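Long-range contact in stromal cell-derived factor 2-like protein (PDB 3MAL), which takes part in protein quality control and the unfolded protein response of the plant endoplasmic reticulum, in complex with ERDJ3B and BiP: residues His100-Val112 / Tyr162-Arg176. Residues are numbered along the deposited sequence; the frame is centred on the assembly and turned at random.
With EDO (1,2-ethanediol), chain F; SO4 (sulfate ion), chain D.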
ATOM      1  N   HIS A 100      -6.366  -8.113  -7.195  1.00 11.71           N
ATOM      2  CA  HIS A 100      -7.095  -8.891  -8.137  1.00 12.72           C
ATOM      3  C   HIS A 100      -7.283 -10.333  -7.608  1.00 13.33           C
ATOM      4  O   HIS A 100      -6.867 -10.668  -6.552  1.00 12.31           O
ATOM      5  CB  HIS A 100      -6.413  -8.859  -9.489  1.00 13.08           C
ATOM      6  CG  HIS A 100      -4.927  -9.070  -9.476  1.00 12.81           C
ATOM      7  ND1 HIS A 100      -4.219  -9.540  -8.398  1.00 14.21           N
ATOM      8  CD2 HIS A 100      -4.013  -8.848 -10.444  1.00 11.29           C
ATOM      9  CE1 HIS A 100      -2.949  -9.645  -8.714  1.00 12.78           C
ATOM     10  NE2 HIS A 100      -2.793  -9.226  -9.949  1.00 15.80           N
ATOM     11  N   LEU A 101      -7.990 -11.135  -8.368  1.00 14.24           N
ATOM     12  CA  LEU A 101      -8.334 -12.451  -7.902  1.00 15.39           C
ATOM     13  C   LEU A 101      -7.308 -13.494  -8.288  1.00 16.53           C
ATOM     14  O   LEU A 101      -7.625 -14.419  -9.008  1.00 18.19           O
ATOM     15  CB  LEU A 101      -9.736 -12.874  -8.346  1.00 15.45           C
ATOM     16  CG  LEU A 101     -10.942 -11.995  -8.022  1.00 17.06           C
ATOM     17  CD1 LEU A 101     -12.230 -12.350  -8.737  1.00 19.71           C
ATOM     18  CD2 LEU A 101     -11.188 -11.874  -6.607  1.00 18.35           C
ATOM     19  N   HIS A 102      -6.088 -13.314  -7.861  1.00 15.95           N
ATOM     20  CA  HIS A 102      -5.061 -14.332  -8.019  1.00 15.53           C
ATOM     21  C   HIS A 102      -4.654 -14.728  -6.610  1.00 14.60           C
ATOM     22  O   HIS A 102      -4.800 -13.924  -5.680  1.00 14.10           O
ATOM     23  CB  HIS A 102      -3.842 -13.766  -8.766  1.00 16.21           C
ATOM     24  CG  HIS A 102      -4.014 -13.727 -10.245  1.00 18.37           C
ATOM     25  ND1 HIS A 102      -4.315 -12.568 -10.939  1.00 19.68           N
ATOM     26  CD2 HIS A 102      -3.936 -14.711 -11.170  1.00 18.07           C
ATOM     27  CE1 HIS A 102      -4.410 -12.845 -12.228  1.00 18.55           C
ATOM     28  NE2 HIS A 102      -4.171 -14.134 -12.394  1.00 20.46           N
ATOM     29  N   ALA A 103      -4.180 -15.960  -6.441  1.00 13.85           N
ATOM     30  CA  ALA A 103      -3.660 -16.438  -5.153  1.00 13.36           C
ATOM     31  C   ALA A 103      -2.252 -15.900  -4.815  1.00 12.46           C
ATOM     32  O   ALA A 103      -1.331 -15.976  -5.635  1.00 12.39           O
ATOM     33  CB  ALA A 103      -3.671 -17.991  -5.108  1.00 14.52           C
ATOM     34  N   SER A 104      -2.110 -15.350  -3.603  1.00 11.43           N
ATOM     35  CA  SER A 104      -0.819 -14.892  -3.059  1.00 10.07           C
ATOM     36  C   SER A 104       0.082 -16.118  -2.841  1.00 10.55           C
ATOM     37  O   SER A 104      -0.433 -17.216  -2.620  1.00 10.31           O
ATOM     38  CB  SER A 104      -1.040 -14.130  -1.750  1.00 10.07           C
ATOM     39  OG  SER A 104      -1.542 -14.954  -0.692  1.00  7.61           O
ATOM     40  N   PRO A 105       1.419 -15.941  -2.887  1.00 10.43           N
ATOM     41  CA  PRO A 105       2.279 -17.136  -2.988  1.00 11.25           C
ATOM     42  C   PRO A 105       2.436 -18.016  -1.749  1.00 11.63           C
ATOM     43  O   PRO A 105       2.813 -19.189  -1.896  1.00 12.79           O
ATOM     44  CB  PRO A 105       3.650 -16.561  -3.410  1.00 11.52           C
ATOM     45  CG  PRO A 105       3.483 -15.074  -3.498  1.00 10.75           C
ATOM     46  CD  PRO A 105       2.189 -14.695  -2.869  1.00 10.11           C
ATOM     47  N   ILE A 106       2.184 -17.492  -0.550  1.00 11.45           N
ATOM     48  CA  ILE A 106       2.401 -18.289   0.659  1.00 11.50           C
ATOM     49  C   ILE A 106       1.087 -18.780   1.261  1.00 11.89           C
ATOM     50  O   ILE A 106       0.934 -19.987   1.493  1.00 12.51           O
ATOM     51  CB  ILE A 106       3.295 -17.561   1.749  1.00 11.10           C
ATOM     52  CG1 ILE A 106       4.715 -17.325   1.211  1.00 10.51           C
ATOM     53  CG2 ILE A 106       3.388 -18.390   3.010  1.00 11.62           C
ATOM     54  CD1 ILE A 106       5.689 -16.702   2.251  1.00 10.33           C
ATOM     55  N   SER A 107       0.148 -17.859   1.486  1.00 11.01           N
ATOM     56  CA  SER A 107      -1.084 -18.168   2.220  1.00 10.87           C
ATOM     57  C   SER A 107      -2.323 -18.390   1.324  1.00 10.61           C
ATOM     58  O   SER A 107      -3.396 -18.732   1.816  1.00 10.38           O
ATOM     59  CB  SER A 107      -1.365 -17.089   3.265  1.00 10.50           C
ATOM     60  OG  SER A 107      -1.599 -15.826   2.632  1.00 11.75           O
ATOM     61  N   GLY A 108      -2.184 -18.201   0.020  1.00 10.08           N
ATOM     62  CA  GLY A 108      -3.315 -18.446  -0.893  1.00 10.62           C
ATOM     63  C   GLY A 108      -4.461 -17.474  -0.665  1.00 10.59           C
ATOM     64  O   GLY A 108      -5.635 -17.823  -0.868  1.00 11.44           O
ATOM     65  N   ASN A 109      -4.125 -16.257  -0.226  1.00 10.35           N
ATOM     66  CA  ASN A 109      -5.104 -15.173  -0.109  1.00  9.08           C
ATOM     67  C   ASN A 109      -4.997 -14.294  -1.357  1.00  8.94           C
ATOM     68  O   ASN A 109      -4.433 -14.729  -2.361  1.00  9.49           O
ATOM     69  CB  ASN A 109      -4.888 -14.388   1.198  1.00  8.90           C
ATOM     70  CG  ASN A 109      -5.298 -15.197   2.428  1.00  9.75           C
ATOM     71  OD1 ASN A 109      -6.462 -15.576   2.565  1.00  9.14           O
ATOM     72  ND2 ASN A 109      -4.346 -15.485   3.300  1.00  9.46           N
ATOM     73  N   LEU A 110      -5.557 -13.088  -1.342  1.00  7.94           N
ATOM     74  CA  LEU A 110      -5.579 -12.287  -2.568  1.00  7.94           C
ATOM     75  C   LEU A 110      -4.164 -11.812  -2.843  1.00  7.78           C
ATOM     76  O   LEU A 110      -3.533 -11.234  -1.968  1.00  6.91           O
ATOM     77  CB  LEU A 110      -6.489 -11.068  -2.365  1.00  7.95           C
ATOM     78  CG  LEU A 110      -7.973 -10.948  -2.785  1.00 10.96           C
ATOM     79  CD1 LEU A 110      -8.590 -12.129  -3.573  1.00  9.13           C
ATOM     80  CD2 LEU A 110      -8.858 -10.424  -1.622  1.00  8.36           C
ATOM     81  N   GLU A 111      -3.668 -12.024  -4.056  1.00  7.70           N
ATOM     82  CA  GLU A 111      -2.371 -11.458  -4.413  1.00  7.64           C
ATOM     83  C   GLU A 111      -2.369  -9.921  -4.408  1.00  7.30           C
ATOM     84  O   GLU A 111      -3.260  -9.252  -4.988  1.00  7.68           O
ATOM     85  CB  GLU A 111      -1.939 -11.937  -5.783  1.00  7.49           C
ATOM     86  CG  GLU A 111      -0.465 -11.706  -6.091  1.00  7.24           C
ATOM     87  CD  GLU A 111      -0.197 -11.852  -7.565  1.00  8.48           C
ATOM     88  OE1 GLU A 111      -0.406 -10.866  -8.309  1.00  8.85           O
ATOM     89  OE2 GLU A 111       0.189 -12.960  -7.973  1.00 10.52           O
ATOM     90  N   VAL A 112      -1.337  -9.376  -3.777  1.00  6.74           N
ATOM     91  CA  VAL A 112      -1.051  -7.959  -3.861  1.00  7.55           C
ATOM     92  C   VAL A 112       0.213  -7.734  -4.682  1.00  7.57           C
ATOM     93  O   VAL A 112       1.292  -8.246  -4.326  1.00  7.85           O
ATOM     94  CB  VAL A 112      -0.942  -7.319  -2.430  1.00  6.80           C
ATOM     95  CG1 VAL A 112      -0.548  -5.857  -2.526  1.00  8.45           C
ATOM     96  CG2 VAL A 112      -2.284  -7.413  -1.733  1.00  6.71           C
ATOM     97  N   TYR A 162       9.243 -15.265   2.986  1.00 11.44           N
ATOM     98  CA  TYR A 162       9.979 -15.905   1.887  1.00 11.63           C
ATOM     99  C   TYR A 162      11.324 -16.426   2.414  1.00 12.38           C
ATOM    100  O   TYR A 162      11.794 -15.976   3.460  1.00 11.41           O
ATOM    101  CB  TYR A 162      10.149 -14.910   0.714  1.00 11.15           C
ATOM    102  CG  TYR A 162       8.803 -14.455   0.170  1.00  8.57           C
ATOM    103  CD1 TYR A 162       8.291 -13.195   0.463  1.00  8.14           C
ATOM    104  CD2 TYR A 162       8.022 -15.320  -0.592  1.00  8.19           C
ATOM    105  CE1 TYR A 162       7.031 -12.792  -0.024  1.00  8.04           C
ATOM    106  CE2 TYR A 162       6.780 -14.953  -1.071  1.00  8.39           C
ATOM    107  CZ  TYR A 162       6.283 -13.690  -0.793  1.00  9.03           C
ATOM    108  OH  TYR A 162       5.043 -13.366  -1.281  1.00  7.47           O
ATOM    109  N   GLN A 163      11.922 -17.391   1.719  1.00 14.20           N
ATOM    110  CA  GLN A 163      13.190 -17.970   2.185  1.00 16.83           C
ATOM    111  C   GLN A 163      14.360 -17.834   1.225  1.00 17.24           C
ATOM    112  O   GLN A 163      15.398 -17.282   1.601  1.00 18.06           O
ATOM    113  CB  GLN A 163      13.015 -19.431   2.600  1.00 17.73           C
ATOM    114  CG  GLN A 163      12.571 -19.569   4.056  1.00 22.98           C
ATOM    115  CD  GLN A 163      11.087 -19.723   4.166  1.00 28.73           C
ATOM    116  OE1 GLN A 163      10.458 -20.364   3.313  1.00 31.96           O
ATOM    117  NE2 GLN A 163      10.502 -19.132   5.210  1.00 31.52           N
ATOM    118  N   ARG A 164      14.187 -18.281  -0.010  1.00 17.33           N
ATOM    119  CA  ARG A 164      15.296 -18.304  -0.972  1.00 18.77           C
ATOM    120  C   ARG A 164      15.588 -16.947  -1.639  1.00 18.68           C
ATOM    121  O   ARG A 164      16.702 -16.429  -1.492  1.00 20.47           O
ATOM    122  CB  ARG A 164      15.101 -19.428  -2.000  1.00 18.50           C
ATOM    123  CG  ARG A 164      15.313 -20.830  -1.389  1.00 20.56           C
ATOM    124  CD  ARG A 164      14.957 -21.916  -2.362  1.00 24.64           C
ATOM    125  NE  ARG A 164      14.052 -22.873  -1.735  1.00 30.48           N
ATOM    126  CZ  ARG A 164      14.372 -24.103  -1.351  1.00 32.82           C
ATOM    127  NH1 ARG A 164      13.440 -24.858  -0.787  1.00 34.29           N
ATOM    128  NH2 ARG A 164      15.595 -24.597  -1.551  1.00 34.85           N
ATOM    129  N   ILE A 165      14.634 -16.386  -2.375  1.00 17.71           N
ATOM    130  CA  ILE A 165      14.792 -15.042  -2.944  1.00 16.58           C
ATOM    131  C   ILE A 165      13.956 -14.094  -2.083  1.00 16.13           C
ATOM    132  O   ILE A 165      12.792 -14.390  -1.801  1.00 15.95           O
ATOM    133  CB  ILE A 165      14.337 -14.963  -4.430  1.00 17.31           C
ATOM    134  CG1 ILE A 165      15.111 -15.957  -5.323  1.00 17.35           C
ATOM    135  CG2 ILE A 165      14.459 -13.520  -4.969  1.00 16.37           C
ATOM    136  CD1 ILE A 165      16.612 -15.692  -5.434  1.00 18.52           C
ATOM    137  N   ALA A 166      14.550 -12.971  -1.656  1.00 14.82           N
ATOM    138  CA  ALA A 166      13.883 -12.022  -0.765  1.00 13.96           C
ATOM    139  C   ALA A 166      13.605 -12.652   0.593  1.00 13.70           C
ATOM    140  O   ALA A 166      12.649 -12.275   1.272  1.00 12.99           O
ATOM    141  CB  ALA A 166      12.567 -11.492  -1.401  1.00 13.82           C
ATOM    142  N   GLY A 167      14.439 -13.621   0.982  1.00 13.16           N
ATOM    143  CA  GLY A 167      14.294 -14.300   2.272  1.00 13.14           C
ATOM    144  C   GLY A 167      14.297 -13.374   3.475  1.00 13.05           C
ATOM    145  O   GLY A 167      15.105 -12.442   3.548  1.00 12.66           O
ATOM    146  N   GLY A 168      13.403 -13.634   4.430  1.00 12.08           N
ATOM    147  CA  GLY A 168      13.242 -12.757   5.595  1.00 11.35           C
ATOM    148  C   GLY A 168      12.192 -11.660   5.375  1.00 10.54           C
ATOM    149  O   GLY A 168      11.763 -11.022   6.335  1.00 11.88           O
ATOM    150  N   GLN A 169      11.797 -11.425   4.126  1.00  8.79           N
ATOM    151  CA  GLN A 169      10.693 -10.491   3.811  1.00  8.40           C
ATOM    152  C   GLN A 169       9.342 -11.214   3.959  1.00  8.01           C
ATOM    153  O   GLN A 169       9.263 -12.420   3.733  1.00  7.98           O
ATOM    154  CB  GLN A 169      10.831  -9.913   2.408  1.00  8.21           C
ATOM    155  CG  GLN A 169      12.010  -8.925   2.276  1.00  8.99           C
ATOM    156  CD  GLN A 169      12.295  -8.497   0.830  1.00  9.68           C
ATOM    157  OE1 GLN A 169      11.372  -8.238   0.039  1.00  9.32           O
ATOM    158  NE2 GLN A 169      13.597  -8.385   0.487  1.00  9.37           N
ATOM    159  N   GLN A 170       8.304 -10.485   4.366  1.00  7.62           N
ATOM    160  CA  GLN A 170       6.991 -11.094   4.644  1.00  7.67           C
ATOM    161  C   GLN A 170       6.098 -11.052   3.409  1.00  8.00           C
ATOM    162  O   GLN A 170       6.185 -10.115   2.589  1.00  8.48           O
ATOM    163  CB  GLN A 170       6.265 -10.367   5.802  1.00  7.42           C
ATOM    164  CG  GLN A 170       6.957 -10.509   7.121  1.00  7.39           C
ATOM    165  CD  GLN A 170       6.342  -9.688   8.243  1.00  8.04           C
ATOM    166  OE1 GLN A 170       5.455  -8.834   8.039  1.00  8.70           O
ATOM    167  NE2 GLN A 170       6.807  -9.945   9.447  1.00  5.88           N
ATOM    168  N   GLU A 171       5.229 -12.056   3.295  1.00  7.28           N
ATOM    169  CA  GLU A 171       4.114 -11.999   2.350  1.00  8.06           C
ATOM    170  C   GLU A 171       3.221 -10.800   2.645  1.00  7.95           C
ATOM    171  O   GLU A 171       2.896 -10.516   3.806  1.00  7.83           O
ATOM    172  CB  GLU A 171       3.252 -13.270   2.420  1.00  7.68           C
ATOM    173  CG  GLU A 171       2.341 -13.451   1.195  1.00  9.27           C
ATOM    174  CD  GLU A 171       1.224 -14.446   1.441  1.00  8.82           C
ATOM    175  OE1 GLU A 171       0.644 -14.414   2.534  1.00 13.08           O
ATOM    176  OE2 GLU A 171       0.922 -15.247   0.542  1.00 10.68           O
ATOM    177  N   VAL A 172       2.814 -10.118   1.579  1.00  7.81           N
ATOM    178  CA  VAL A 172       1.738  -9.136   1.665  1.00  7.62           C
ATOM    179  C   VAL A 172       0.592  -9.690   0.821  1.00  7.51           C
ATOM    180  O   VAL A 172       0.818 -10.241  -0.265  1.00  6.96           O
ATOM    181  CB  VAL A 172       2.214  -7.741   1.190  1.00  7.84           C
ATOM    182  CG1 VAL A 172       1.032  -6.734   1.097  1.00  7.40           C
ATOM    183  CG2 VAL A 172       3.299  -7.234   2.143  1.00  6.87           C
ATOM    184  N   CYS A 173      -0.628  -9.598   1.344  1.00  7.95           N
ATOM    185  CA  CYS A 173      -1.790 -10.151   0.629  1.00  8.00           C
ATOM    186  C   CYS A 173      -3.038  -9.365   1.018  1.00  7.77           C
ATOM    187  O   CYS A 173      -2.942  -8.385   1.756  1.00  7.14           O
ATOM    188  CB  CYS A 173      -1.950 -11.641   0.948  1.00  7.34           C
ATOM    189  SG  CYS A 173      -2.283 -11.991   2.681  1.00 11.29           S
ATOM    190  N   GLY A 174      -4.190  -9.774   0.481  1.00  8.00           N
ATOM    191  CA  GLY A 174      -5.483  -9.176   0.823  1.00  8.84           C
ATOM    192  C   GLY A 174      -6.372 -10.240   1.452  1.00 10.56           C
ATOM    193  O   GLY A 174      -6.394 -11.387   0.970  1.00 10.25           O
ATOM    194  N   ILE A 175      -7.038  -9.901   2.564  1.00 10.80           N
ATOM    195  CA  ILE A 175      -8.034 -10.808   3.187  1.00 11.86           C
ATOM    196  C   ILE A 175      -9.327 -10.069   3.431  1.00 12.25           C
ATOM    197  O   ILE A 175      -9.373  -8.827   3.422  1.00 11.87           O
ATOM    198  CB  ILE A 175      -7.570 -11.497   4.513  1.00 12.04           C
ATOM    199  CG1 ILE A 175      -7.657 -10.513   5.696  1.00 13.61           C
ATOM    200  CG2 ILE A 175      -6.174 -12.163   4.336  1.00 11.80           C
ATOM    201  CD1 ILE A 175      -7.496 -11.149   7.046  1.00 13.60           C
ATOM    202  N   ARG A 176     -10.387 -10.817   3.667  1.00 12.41           N
ATOM    203  CA  ARG A 176     -11.696 -10.193   3.642  1.00 13.62           C
ATOM    204  C   ARG A 176     -12.203  -9.660   4.970  1.00 13.46           C
ATOM    205  O   ARG A 176     -13.142  -8.879   4.981  1.00 13.58           O
ATOM    206  CB  ARG A 176     -12.696 -11.144   3.011  1.00 14.90           C
ATOM    207  CG  ARG A 176     -12.244 -11.569   1.606  1.00 18.94           C
ATOM    208  CD  ARG A 176     -13.045 -10.934   0.509  1.00 25.22           C
ATOM    209  NE  ARG A 176     -12.516 -11.287  -0.806  1.00 30.79           N
ATOM    210  CZ  ARG A 176     -13.272 -11.483  -1.890  1.00 33.83           C
ATOM    211  NH1 ARG A 176     -14.604 -11.398  -1.805  1.00 38.00           N
ATOM    212  NH2 ARG A 176     -12.707 -11.786  -3.053  1.00 33.27           N
TER
HETATM  213  C1  EDO F 219      10.504 -19.966  -2.970  1.00 18.38           C
HETATM  214  O1  EDO F 219      11.343 -20.534  -4.003  1.00 21.52           O
HETATM  215  C2  EDO F 219      11.344 -19.998  -1.706  1.00 18.16           C
HETATM  216  O2  EDO F 219      11.038 -18.860  -0.935  1.00 20.63           O
HETATM  217  S   SO4 D   2       9.557 -24.996  -0.008  1.00 36.18           S
HETATM  218  O1  SO4 D   2       8.902 -24.710   1.280  1.00 34.42           O
HETATM  219  O2  SO4 D   2       9.933 -23.757  -0.723  1.00 35.77           O
HETATM  220  O3  SO4 D   2      10.765 -25.823   0.078  1.00 35.65           O
HETATM  221  O4  SO4 D   2       8.621 -25.808  -0.784  1.00 35.17           O
HETATM  222  O   HOH W   1       0.589 -11.344  -2.672  1.00  6.08           O
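The carboxylate of Glu171 reaches into the turn Ser104-Gly108 and illustrates how one buried acid can organise a loop. Its chain runs out extended, CG anti to the backbone N (chi1 -163°). Glu171 OE2 accepts three hydrogen bonds: Ser104 OG (2.8 Å) from above one carboxylate face, Ile106 N from the other, and Ser107 N, on the side of Ile106 N, syn and nearly straight (168°). Glu171 OE1 gives its syn lone pair to Ser107 OG at 2.7 Å. With both oxygens gripped, carboxylate rotation should be restricted, and the backbone and hydroxyl donors probably stabilise its charge. Asn109 ND2 in turn donates to Ser107 OG, steadying that hydroxyl.

Beside this polar knot, Ile106 CD1 lies over one face of the Tyr162 ring, 4.1 Å from its centroid, a CH-pi contact; Pro105 CG sits at the ring edge, 3.2 Å from Tyr162 OH. Leu110 and Gly174 form an antiparallel hydrogen-bonded pair, and Leu110 CD2 meets the edge of the Arg176 guanidinium. A water joins Val112 N to Val172 O.

Within the MIR beta-trefoil, strand 110-115 pairs with strand 170-175, whose other neighbours include strands 154-161 and 49-54; from the former, His158 also bonds Glu171 OE1.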